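Local structure of conserved hypothetical protein (Pyrococcus furiosus, 1Y81) at residues 29-32 with 33-37. The protein is of unknown function but belongs to the CoA-binding domain family with a Rossmann-like fold, and holds coenzyme A in its pocket. Residues are numbered along the deposited sequence; the frame is centred on the assembly and turned at random.
Sequences YGNI and ILKDL. With COA (coenzyme A), chain C.
Y29 presents one face of its ring to the pantetheine arm of coenzyme A while its CB touches I33 one helical turn further on. Ligand atom C5P sits 3.5 Å above the plane of the Y29 ring, over the ring centre. The ligand amide around C5P lies nearly parallel to the ring, against one face, with O5P nearest to Y29 CG. I33 reaches back along the helix. Its CG1 lies beside the backbone N, opposite the carbonyl carbon (chi1 -64°), and this brings CD1 to 4.0 Å from Y29 CB. CG1 and CD1 of the same branch touch the Y29 O, which also accepts the I33 backbone N-H at 2.8 Å (N to O). Further on, K35 N bonds to N31 O and D36 N to I32 O, the regular i to i+4 pattern.

N31 and K35 also meet through their side chains on another side of the helix. K35 is extended beyond CG, and its chain runs obliquely across the end of N31. Its NZ makes a weak hydrogen bond of 3.1 Å to N31 OD1, and its CE is almost as close to that oxygen. At the other end of the amide, N31 ND2 bonds to the backbone O of S23, which probably does most to set the turn of the amide, with K35 adding a weak second hold. On L34, CB rests 3.4 Å from G30 O.

I33 and L34 pack on L19 of strand 16-20, and I32 touches M126 of helix 125-128. Helix 29-39 is the crossover helix between the parallel strands 16-20 and 43-47. At its start, Y29 lines the coenzyme A pocket, in the first beta-alpha-beta unit of a Rossmann-like fold.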
ATOM      1  N   TYR A  29       9.683  -7.564   1.092  1.00 18.46           N
ATOM      2  CA  TYR A  29       8.433  -7.490   1.875  1.00 16.36           C
ATOM      3  C   TYR A  29       7.169  -7.299   1.001  1.00 16.70           C
ATOM      4  O   TYR A  29       6.085  -7.744   1.365  1.00 16.67           O
ATOM      5  CB  TYR A  29       8.535  -6.436   2.977  1.00 18.65           C
ATOM      6  CG  TYR A  29       9.178  -6.998   4.237  1.00 17.29           C
ATOM      7  CD1 TYR A  29       8.519  -7.970   4.992  1.00 18.67           C
ATOM      8  CD2 TYR A  29      10.473  -6.594   4.652  1.00 18.49           C
ATOM      9  CE1 TYR A  29       9.094  -8.515   6.158  1.00 15.49           C
ATOM     10  CE2 TYR A  29      11.057  -7.141   5.833  1.00 17.89           C
ATOM     11  CZ  TYR A  29      10.357  -8.097   6.561  1.00 16.82           C
ATOM     12  OH  TYR A  29      10.877  -8.660   7.708  1.00 17.33           O
ATOM     13  N   GLY A  30       7.327  -6.670  -0.160  1.00 17.15           N
ATOM     14  CA  GLY A  30       6.206  -6.549  -1.130  1.00 15.28           C
ATOM     15  C   GLY A  30       5.611  -7.902  -1.534  1.00 17.74           C
ATOM     16  O   GLY A  30       4.405  -8.011  -1.762  1.00 18.09           O
ATOM     17  N   ASN A  31       6.464  -8.921  -1.626  1.00 15.02           N
ATOM     18  CA  ASN A  31       6.046 -10.299  -1.874  1.00 16.40           C
ATOM     19  C   ASN A  31       5.604 -11.042  -0.599  1.00 15.81           C
ATOM     20  O   ASN A  31       4.552 -11.683  -0.584  1.00 18.23           O
ATOM     21  CB  ASN A  31       7.176 -11.072  -2.555  1.00 16.42           C
ATOM     22  CG  ASN A  31       6.709 -12.365  -3.135  1.00 18.37           C
ATOM     23  OD1 ASN A  31       6.961 -13.414  -2.576  1.00 19.93           O
ATOM     24  ND2 ASN A  31       5.990 -12.301  -4.269  1.00 18.97           N
ATOM     25  N   ILE A  32       6.409 -10.955   0.463  1.00 15.70           N
ATOM     26  CA  ILE A  32       6.105 -11.635   1.718  1.00 18.32           C
ATOM     27  C   ILE A  32       4.750 -11.215   2.265  1.00 16.71           C
ATOM     28  O   ILE A  32       3.943 -12.062   2.649  1.00 18.55           O
ATOM     29  CB  ILE A  32       7.197 -11.387   2.813  1.00 18.66           C
ATOM     30  CG1 ILE A  32       8.594 -11.818   2.316  1.00 20.32           C
ATOM     31  CG2 ILE A  32       6.826 -12.104   4.104  1.00 19.82           C
ATOM     32  CD1 ILE A  32       9.749 -11.118   3.053  1.00 21.05           C
ATOM     33  N   ILE A  33       4.508  -9.903   2.295  1.00 16.06           N
ATOM     34  CA  ILE A  33       3.239  -9.359   2.786  1.00 16.80           C
ATOM     35  C   ILE A  33       2.070  -9.837   1.912  1.00 18.78           C
ATOM     36  O   ILE A  33       1.061 -10.319   2.434  1.00 18.18           O
ATOM     37  CB  ILE A  33       3.277  -7.819   2.882  1.00 18.28           C
ATOM     38  CG1 ILE A  33       4.334  -7.384   3.926  1.00 17.59           C
ATOM     39  CG2 ILE A  33       1.869  -7.226   3.219  1.00 19.10           C
ATOM     40  CD1 ILE A  33       4.689  -5.930   3.823  1.00 18.53           C
ATOM     41  N   LEU A  34       2.225  -9.713   0.588  1.00 17.67           N
ATOM     42  CA  LEU A  34       1.184 -10.156  -0.361  1.00 18.68           C
ATOM     43  C   LEU A  34       0.761 -11.590  -0.080  1.00 19.31           C
ATOM     44  O   LEU A  34      -0.450 -11.879   0.051  1.00 19.80           O
ATOM     45  CB  LEU A  34       1.674 -10.030  -1.810  1.00 19.42           C
ATOM     46  CG  LEU A  34       0.704 -10.469  -2.936  1.00 20.16           C
ATOM     47  CD1 LEU A  34      -0.654  -9.840  -2.771  1.00 24.03           C
ATOM     48  CD2 LEU A  34       1.277 -10.078  -4.277  1.00 22.67           C
ATOM     49  N   LYS A  35       1.747 -12.491   0.015  1.00 20.04           N
ATOM     50  CA  LYS A  35       1.476 -13.917   0.297  1.00 22.37           C
ATOM     51  C   LYS A  35       0.815 -14.110   1.664  1.00 23.06           C
ATOM     52  O   LYS A  35      -0.179 -14.846   1.779  1.00 23.44           O
ATOM     53  CB  LYS A  35       2.744 -14.771   0.170  1.00 23.10           C
ATOM     54  CG  LYS A  35       3.217 -14.913  -1.266  1.00 23.00           C
ATOM     55  CD  LYS A  35       4.342 -15.888  -1.417  1.00 26.27           C
ATOM     56  CE  LYS A  35       4.905 -15.846  -2.834  1.00 28.54           C
ATOM     57  NZ  LYS A  35       6.305 -16.398  -2.924  1.00 28.84           N
ATOM     58  N   ASP A  36       1.343 -13.422   2.683  1.00 20.61           N
ATOM     59  CA  ASP A  36       0.779 -13.505   4.036  1.00 22.22           C
ATOM     60  C   ASP A  36      -0.696 -13.092   4.080  1.00 24.84           C
ATOM     61  O   ASP A  36      -1.543 -13.824   4.637  1.00 25.05           O
ATOM     62  CB  ASP A  36       1.569 -12.651   5.022  1.00 22.61           C
ATOM     63  CG  ASP A  36       1.010 -12.746   6.435  1.00 23.38           C
ATOM     64  OD1 ASP A  36       1.199 -13.804   7.066  1.00 24.42           O
ATOM     65  OD2 ASP A  36       0.371 -11.786   6.887  1.00 23.93           O
ATOM     66  N   LEU A  37      -1.008 -11.923   3.503  1.00 21.47           N
ATOM     67  CA  LEU A  37      -2.374 -11.380   3.548  1.00 24.32           C
ATOM     68  C   LEU A  37      -3.371 -12.241   2.772  1.00 25.58           C
ATOM     69  O   LEU A  37      -4.504 -12.437   3.235  1.00 24.14           O
ATOM     70  CB  LEU A  37      -2.406  -9.933   3.073  1.00 22.27           C
ATOM     71  CG  LEU A  37      -1.666  -8.928   3.974  1.00 22.69           C
ATOM     72  CD1 LEU A  37      -1.757  -7.524   3.382  1.00 22.70           C
ATOM     73  CD2 LEU A  37      -2.170  -8.955   5.438  1.00 25.32           C
TER
HETATM   74  N1A COA C 201       4.597   2.342  -7.098  1.00 18.32           N
HETATM   75  C2A COA C 201       4.583   1.024  -6.717  1.00 17.31           C
HETATM   76  N3A COA C 201       5.759   0.371  -6.440  1.00 14.96           N
HETATM   77  C4A COA C 201       6.943   1.022  -6.583  1.00 15.94           C
HETATM   78  C5A COA C 201       6.992   2.359  -6.972  1.00 17.29           C
HETATM   79  C6A COA C 201       5.803   3.027  -7.232  1.00 19.66           C
HETATM   80  N6A COA C 201       5.820   4.295  -7.613  1.00 19.49           N
HETATM   81  N7A COA C 201       8.294   2.738  -6.998  1.00 18.08           N
HETATM   82  C8A COA C 201       9.053   1.676  -6.629  1.00 17.54           C
HETATM   83  N9A COA C 201       8.228   0.614  -6.378  1.00 16.98           N
HETATM   84  C1B COA C 201       8.595  -0.765  -5.987  1.00 16.79           C
HETATM   85  C2B COA C 201      10.054  -1.105  -6.294  1.00 17.03           C
HETATM   86  O2B COA C 201      10.346  -1.208  -7.710  1.00 18.72           O
HETATM   87  C3B COA C 201      10.157  -2.398  -5.475  1.00 16.95           C
HETATM   88  O3B COA C 201       9.645  -3.528  -6.155  1.00 18.74           O
HETATM   89  P3B COA C 201      10.595  -4.434  -7.118  1.00 25.34           P
HETATM   90  O7A COA C 201       9.892  -4.722  -8.412  1.00 29.01           O
HETATM   91  O8A COA C 201      10.872  -5.684  -6.362  1.00 29.16           O
HETATM   92  O9A COA C 201      11.804  -3.625  -7.475  1.00 31.38           O
HETATM   93  C4B COA C 201       9.246  -2.160  -4.263  1.00 17.71           C
HETATM   94  O4B COA C 201       8.401  -1.053  -4.615  1.00 18.31           O
HETATM   95  C5B COA C 201      10.025  -1.859  -2.967  1.00 16.03           C
HETATM   96  O5B COA C 201      10.858  -0.745  -3.211  1.00 18.50           O
HETATM   97  P1A COA C 201      12.442  -0.810  -2.931  1.00 21.62           P
HETATM   98  O1A COA C 201      13.105   0.434  -3.469  1.00 21.13           O
HETATM   99  O2A COA C 201      12.999  -2.114  -3.459  1.00 21.65           O
HETATM  100  O3A COA C 201      12.435  -0.751  -1.322  1.00 21.33           O
HETATM  101  P2A COA C 201      12.908  -1.932  -0.344  1.00 23.41           P
HETATM  102  O4A COA C 201      14.392  -2.155  -0.492  1.00 26.80           O
HETATM  103  O5A COA C 201      12.152  -3.204  -0.470  1.00 22.45           O
HETATM  104  O6A COA C 201      12.587  -1.317   1.095  1.00 22.76           O
HETATM  105  CBP COA C 201      11.300  -0.097   2.720  1.00 20.65           C
HETATM  106  CCP COA C 201      11.258  -1.029   1.489  1.00 21.85           C
HETATM  107  CDP COA C 201       9.847   0.212   3.103  1.00 22.95           C
HETATM  108  CEP COA C 201      11.983   1.216   2.348  1.00 23.80           C
HETATM  109  CAP COA C 201      12.081  -0.757   3.880  1.00 19.81           C
HETATM  110  OAP COA C 201      12.215   0.143   4.967  1.00 18.61           O
HETATM  111  C9P COA C 201      11.291  -1.968   4.289  1.00 22.34           C
HETATM  112  O9P COA C 201      11.608  -3.195   3.708  1.00 22.58           O
HETATM  113  N8P COA C 201      10.288  -1.764   5.153  1.00 24.98           N
HETATM  114  C7P COA C 201       9.338  -2.773   5.604  1.00 22.28           C
HETATM  115  C6P COA C 201       9.850  -3.671   6.664  1.00 21.93           C
HETATM  116  C5P COA C 201       8.727  -4.583   7.072  1.00 21.76           C
HETATM  117  O5P COA C 201       7.670  -4.700   6.409  1.00 21.22           O
HETATM  118  N4P COA C 201       9.022  -5.223   8.173  1.00 20.58           N
HETATM  119  C3P COA C 201       8.198  -6.168   8.852  1.00 18.71           C
HETATM  120  C2P COA C 201       8.012  -5.748  10.310  1.00 20.15           C
HETATM  121  S1P COA C 201       7.098  -4.174  10.418  1.00 20.50           S